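Local coordinates for D-alanyl-D-alanine carboxypeptidase (Vibrio cholerae, PDB 5TR7), which probably removes the C-terminal D-alanine from sugar-peptide precursors of the bacterial cell wall, as a penicillin-binding serine carboxypeptidase, at residues K64-K69 against A102-A107; A208-V213 against N234-E239. One frame throughout, in Å; residues are numbered along the deposited sequence.

Interaction 1. Residues K64-K69 against A102-A107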
loop_
_atom_site.group_PDB
_atom_site.type_symbol
_atom_site.label_atom_id
_atom_site.label_comp_id
_atom_site.label_asym_id
_atom_site.label_seq_id
_atom_site.Cartn_x
_atom_site.Cartn_y
_atom_site.Cartn_z
ATOM N N LYS A 64 3.855 -22.871 7.554
ATOM C CA LYS A 64 3.198 -23.527 6.427
ATOM C C LYS A 64 2.340 -22.535 5.643
ATOM O O LYS A 64 2.193 -22.653 4.443
ATOM C CB LYS A 64 2.169 -24.569 6.919
ATOM C CG LYS A 64 2.684 -25.882 7.493
ATOM C CD LYS A 64 1.491 -26.822 7.794
ATOM C CE LYS A 64 1.883 -28.284 8.005
ATOM N NZ LYS A 64 0.653 -29.118 8.106
ATOM N N ASN A 65 1.738 -21.585 6.344
ATOM C CA ASN A 65 0.838 -20.627 5.730
ATOM C C ASN A 65 1.537 -19.541 4.960
ATOM O O ASN A 65 0.961 -18.986 4.067
ATOM C CB ASN A 65 -0.018 -19.993 6.773
ATOM C CG ASN A 65 -0.839 -20.987 7.504
ATOM O OD1 ASN A 65 -1.266 -22.011 6.957
ATOM N ND2 ASN A 65 -1.050 -20.712 8.743
ATOM N N ALA A 66 2.770 -19.238 5.326
ATOM C CA ALA A 66 3.575 -18.291 4.610
ATOM C C ALA A 66 4.368 -18.963 3.412
ATOM O O ALA A 66 5.066 -18.298 2.667
ATOM C CB ALA A 66 4.520 -17.641 5.619
ATOM N N TRP A 67 4.278 -20.279 3.281
ATOM C CA TRP A 67 4.984 -21.025 2.255
ATOM C C TRP A 67 4.661 -20.492 0.854
ATOM O O TRP A 67 3.475 -20.318 0.469
ATOM C CB TRP A 67 4.569 -22.502 2.373
ATOM C CG TRP A 67 5.295 -23.635 1.705
ATOM C CD1 TRP A 67 4.824 -24.936 1.582
ATOM C CD2 TRP A 67 6.565 -23.611 1.033
ATOM N NE1 TRP A 67 5.746 -25.713 0.923
ATOM C CE2 TRP A 67 6.833 -24.940 0.594
ATOM C CE3 TRP A 67 7.543 -22.620 0.826
ATOM C CZ2 TRP A 67 8.011 -25.283 -0.114
ATOM C CZ3 TRP A 67 8.734 -22.966 0.135
ATOM C CH2 TRP A 67 8.950 -24.289 -0.321
ATOM N N ALA A 68 5.737 -20.197 0.130
ATOM C CA ALA A 68 5.681 -19.710 -1.244
ATOM C C ALA A 68 4.706 -20.522 -2.053
ATOM O O ALA A 68 4.034 -19.973 -2.930
ATOM C CB ALA A 68 7.046 -19.799 -1.895
ATOM N N LYS A 69 4.651 -21.814 -1.742
ATOM C CA LYS A 69 3.761 -22.758 -2.401
ATOM C C LYS A 69 2.295 -22.338 -2.384
ATOM O O LYS A 69 1.529 -22.732 -3.279
ATOM C CB LYS A 69 3.915 -24.183 -1.832
ATOM C CG LYS A 69 3.000 -25.180 -2.539
ATOM C CD LYS A 69 3.289 -26.670 -2.425
ATOM C CE LYS A 69 2.393 -27.329 -3.482
ATOM N NZ LYS A 69 2.618 -28.778 -3.711
ATOM N N ALA A 102 5.305 -12.873 2.619
ATOM C CA ALA A 102 5.816 -12.047 3.714
ATOM C C ALA A 102 4.671 -11.416 4.530
ATOM O O ALA A 102 4.839 -11.166 5.720
ATOM C CB ALA A 102 6.713 -10.948 3.188
ATOM N N CYS A 103 3.545 -11.132 3.865
ATOM C CA CYS A 103 2.373 -10.563 4.559
ATOM C C CYS A 103 1.862 -11.516 5.598
ATOM O O CYS A 103 1.673 -11.144 6.765
ATOM C CB CYS A 103 1.224 -10.231 3.617
ATOM S SG CYS A 103 1.512 -8.806 2.572
ATOM N N VAL A 104 1.711 -12.761 5.197
ATOM C CA VAL A 104 1.207 -13.761 6.133
ATOM C C VAL A 104 2.175 -14.022 7.267
ATOM O O VAL A 104 1.729 -14.197 8.404
ATOM C CB VAL A 104 0.848 -15.063 5.439
ATOM C CG1 VAL A 104 0.385 -16.096 6.469
ATOM C CG2 VAL A 104 -0.240 -14.811 4.421
ATOM N N ALA A 105 3.481 -14.024 6.977
ATOM C CA ALA A 105 4.458 -14.254 8.039
ATOM C C ALA A 105 4.446 -13.155 9.074
ATOM O O ALA A 105 4.533 -13.443 10.291
ATOM C CB ALA A 105 5.849 -14.432 7.491
ATOM N N MET A 106 4.352 -11.904 8.627
ATOM C CA MET A 106 4.279 -10.777 9.611
ATOM C C MET A 106 2.963 -10.794 10.375
ATOM O O MET A 106 2.920 -10.543 11.574
ATOM C CB MET A 106 4.497 -9.406 8.965
ATOM C CG MET A 106 5.961 -9.157 8.571
ATOM S SD MET A 106 7.082 -9.236 10.003
ATOM C CE MET A 106 6.454 -7.905 11.044
ATOM N N ALA A 107 1.896 -11.141 9.680
ATOM C CA ALA A 107 0.588 -11.216 10.301
ATOM C C ALA A 107 0.649 -12.161 11.498
ATOM O O ALA A 107 0.225 -11.827 12.630
ATOM C CB ALA A 107 -0.432 -11.677 9.274
#
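Ala66 and Val104 bring a loop against helix 100-111 in the helical region of the penicillin-binding fold. The loop runs between strands 59-61 and 84-86. The two backbones come close, with Ala66 CA and Val104 CA 5.3 Å apart. Small side chains permit this. The methyl of Ala66 points at the helix and meets a second methyl, Ala66 CB to Ala105 CB at 3.9 Å. Ala66 CB lies further from Val104 CB, 4.5 Å.

Val104 works mainly through one branch. CG1 lies opposite the backbone N (chi1 177°), and this turns it to the loop. There it touches the carbonyl of Asn65: Val104 CG1 lies 3.8 Å from Asn65 O. The contact is van der Waals packing throughout. Phe71, further along the same loop, and His139, from another loop, also touch the Val104 side chain. The Val104 side chain lies about 9 Å from that of Lys38, the predicted proton acceptor.

Asn65 sits at the exposed margin. Its ND2 hydrogen-bonds to Glu108 OE2, one turn further along the same helix, while Asn65 CB packs 3.9 Å from Val104 CG1.

Interaction 2. Residues A208-V213 against N234-E239; sequences AGYNLV and NARKAE. With NO2 (nitrite ion), chain F.
Arg236 reaches from its helix to the strand and grips the backbone there. Arg236 NH1 donates a hydrogen bond to Asn211 O, 3.0 Å long. It is bent, with an angle of 142° at the hydrogen. The donor is tilted from the carbonyl plane. NH2 of the same group forms a salt bridge with Glu233.

The guanidinium also holds a nitrite ion, probably from the crystallisation liquor. Arg236 NE gives a hydrogen bond to nitrite O2 at 2.6 Å, and NH2 adds a weak one. This oxygen lies at the guanidinium edge, in its plane. Gly188 N binds the ion too. Lys237 lines the site with its chain, CG lying 3.2 Å from nitrite O1.

Strand 209-218 belongs to the antiparallel five-stranded sheet of the serine penicillin-binding fold, and helix 233-251 packs on it. The two segments run roughly the same way, their axes 35° apart and 8.2 Å at closest approach.

The remaining contacts are packing. Tyr210 sets its ring edge over one guanidinium face, with CD1 3.6 Å from Arg236 NH1. The two planes are 75° apart. Two residues on, Leu212 also points toward the helix, and Leu212 CB lies 3.6 Å from Arg236 CG. The Arg236 chain bends beyond this point, at chi3, and Arg236 CD passes Asn211 O at 3.1 Å.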
loop_
_atom_site.group_PDB
_atom_site.type_symbol
_atom_site.label_atom_id
_atom_site.label_comp_id
_atom_site.label_asym_id
_atom_site.label_seq_id
_atom_site.Cartn_x
_atom_site.Cartn_y
_atom_site.Cartn_z
ATOM N N ALA A 208 -11.058 -4.584 -13.115
ATOM C CA ALA A 208 -10.999 -3.105 -13.214
ATOM C C ALA A 208 -9.718 -2.530 -13.808
ATOM O O ALA A 208 -9.796 -1.710 -14.731
ATOM C CB ALA A 208 -11.249 -2.476 -11.849
ATOM N N GLY A 209 -8.563 -2.946 -13.293
ATOM C CA GLY A 209 -7.275 -2.510 -13.860
ATOM C C GLY A 209 -6.185 -2.210 -12.877
ATOM O O GLY A 209 -6.226 -2.690 -11.762
ATOM N N TYR A 210 -5.211 -1.422 -13.299
ATOM C CA TYR A 210 -4.092 -1.045 -12.482
ATOM C C TYR A 210 -4.376 0.124 -11.590
ATOM O O TYR A 210 -4.966 1.133 -12.008
ATOM C CB TYR A 210 -2.859 -0.731 -13.315
ATOM C CG TYR A 210 -2.345 -1.921 -14.067
ATOM C CD1 TYR A 210 -1.397 -2.762 -13.491
ATOM C CD2 TYR A 210 -2.722 -2.173 -15.355
ATOM C CE1 TYR A 210 -0.856 -3.831 -14.179
ATOM C CE2 TYR A 210 -2.191 -3.245 -16.058
ATOM C CZ TYR A 210 -1.265 -4.060 -15.465
ATOM O OH TYR A 210 -0.780 -5.103 -16.164
ATOM N N ASN A 211 -3.866 -0.001 -10.358
ATOM C CA ASN A 211 -4.036 0.998 -9.366
ATOM C C ASN A 211 -2.737 1.584 -8.842
ATOM O O ASN A 211 -1.753 0.893 -8.737
ATOM C CB ASN A 211 -4.690 0.314 -8.186
ATOM C CG ASN A 211 -5.927 -0.443 -8.575
ATOM O OD1 ASN A 211 -6.700 -0.008 -9.431
ATOM N ND2 ASN A 211 -6.118 -1.591 -7.939
ATOM N N LEU A 212 -2.804 2.832 -8.367
ATOM C CA LEU A 212 -1.716 3.437 -7.672
ATOM C C LEU A 212 -2.161 4.392 -6.589
ATOM O O LEU A 212 -3.010 5.234 -6.824
ATOM C CB LEU A 212 -0.849 4.230 -8.654
ATOM C CG LEU A 212 0.369 4.926 -8.013
ATOM C CD1 LEU A 212 1.289 3.983 -7.243
ATOM C CD2 LEU A 212 1.180 5.593 -9.124
ATOM N N VAL A 213 -1.560 4.280 -5.418
ATOM C CA VAL A 213 -1.735 5.263 -4.336
ATOM C C VAL A 213 -0.397 5.986 -4.333
ATOM O O VAL A 213 0.609 5.361 -4.054
ATOM C CB VAL A 213 -2.020 4.659 -2.976
ATOM C CG1 VAL A 213 -2.182 5.739 -1.934
ATOM C CG2 VAL A 213 -3.305 3.946 -3.045
ATOM N N ASN A 234 1.636 2.182 -18.007
ATOM C CA ASN A 234 1.970 3.540 -18.447
ATOM C C ASN A 234 0.927 4.563 -18.082
ATOM O O ASN A 234 1.282 5.627 -17.570
ATOM C CB ASN A 234 2.291 3.542 -19.910
ATOM C CG ASN A 234 3.589 2.801 -20.174
ATOM O OD1 ASN A 234 4.492 2.742 -19.285
ATOM N ND2 ASN A 234 3.719 2.238 -21.370
ATOM N N ALA A 235 -0.344 4.175 -18.236
ATOM C CA ALA A 235 -1.426 5.017 -17.872
ATOM C C ALA A 235 -1.420 5.204 -16.342
ATOM O O ALA A 235 -1.610 6.313 -15.863
ATOM C CB ALA A 235 -2.749 4.403 -18.344
ATOM N N ARG A 236 -1.219 4.147 -15.573
ATOM C CA ARG A 236 -1.166 4.300 -14.109
ATOM C C ARG A 236 -0.156 5.467 -13.711
ATOM O O ARG A 236 -0.481 6.380 -12.944
ATOM C CB ARG A 236 -0.738 2.980 -13.501
ATOM C CG ARG A 236 -0.380 3.065 -12.054
ATOM C CD ARG A 236 -0.368 1.725 -11.407
ATOM N NE ARG A 236 0.699 0.801 -11.824
ATOM C CZ ARG A 236 0.712 -0.467 -11.399
ATOM N NH1 ARG A 236 -0.276 -0.926 -10.621
ATOM N NH2 ARG A 236 1.666 -1.313 -11.724
ATOM N N LYS A 237 1.006 5.482 -14.335
ATOM C CA LYS A 237 1.959 6.544 -14.048
ATOM C C LYS A 237 1.485 7.889 -14.572
ATOM O O LYS A 237 1.438 8.851 -13.817
ATOM C CB LYS A 237 3.325 6.266 -14.641
ATOM C CG LYS A 237 4.153 5.272 -13.855
ATOM C CD LYS A 237 5.598 5.160 -14.365
ATOM C CE LYS A 237 5.740 4.247 -15.576
ATOM N NZ LYS A 237 7.193 4.091 -15.891
ATOM N N ALA A 238 1.158 7.962 -15.867
ATOM C CA ALA A 238 0.750 9.237 -16.450
ATOM C C ALA A 238 -0.463 9.867 -15.803
ATOM O O ALA A 238 -0.444 11.031 -15.497
ATOM C CB ALA A 238 0.514 9.102 -17.932
ATOM N N GLU A 239 -1.491 9.097 -15.490
ATOM C CA GLU A 239 -2.669 9.693 -14.936
ATOM C C GLU A 239 -2.389 10.167 -13.517
ATOM O O GLU A 239 -2.899 11.207 -13.113
ATOM C CB GLU A 239 -3.843 8.717 -14.987
ATOM C CG GLU A 239 -4.185 8.250 -16.414
ATOM C CD GLU A 239 -4.473 9.373 -17.413
ATOM O OE1 GLU A 239 -3.685 9.577 -18.352
ATOM O OE2 GLU A 239 -5.412 10.122 -17.205
HETATM N N NO2 F . 3.628 2.200 -12.157
HETATM O O1 NO2 F . 4.760 2.458 -12.513
HETATM O O2 NO2 F . 3.068 1.175 -12.902
#

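The two contacts lie in different parts of one chain. Their centres are 27 Å apart, and their nearest atoms about 15 Å. They follow in series: interaction 1 closes within helix 100-111 before interaction 2 opens on strand 209-218. Interaction 1 is packing within the helical region, and interaction 2 joins the five-stranded sheet to helix 233-251. They share no helix or strand. Both have a neighbour at the predicted active site. Cys103, on the helix of interaction 1, touches Lys38. In interaction 2, Asn211 lies about 7 Å from Ser35, a predicted catalytic residue, and Leu212 about 6 Å from Lys201, a predicted substrate-binding residue, measured between side chains.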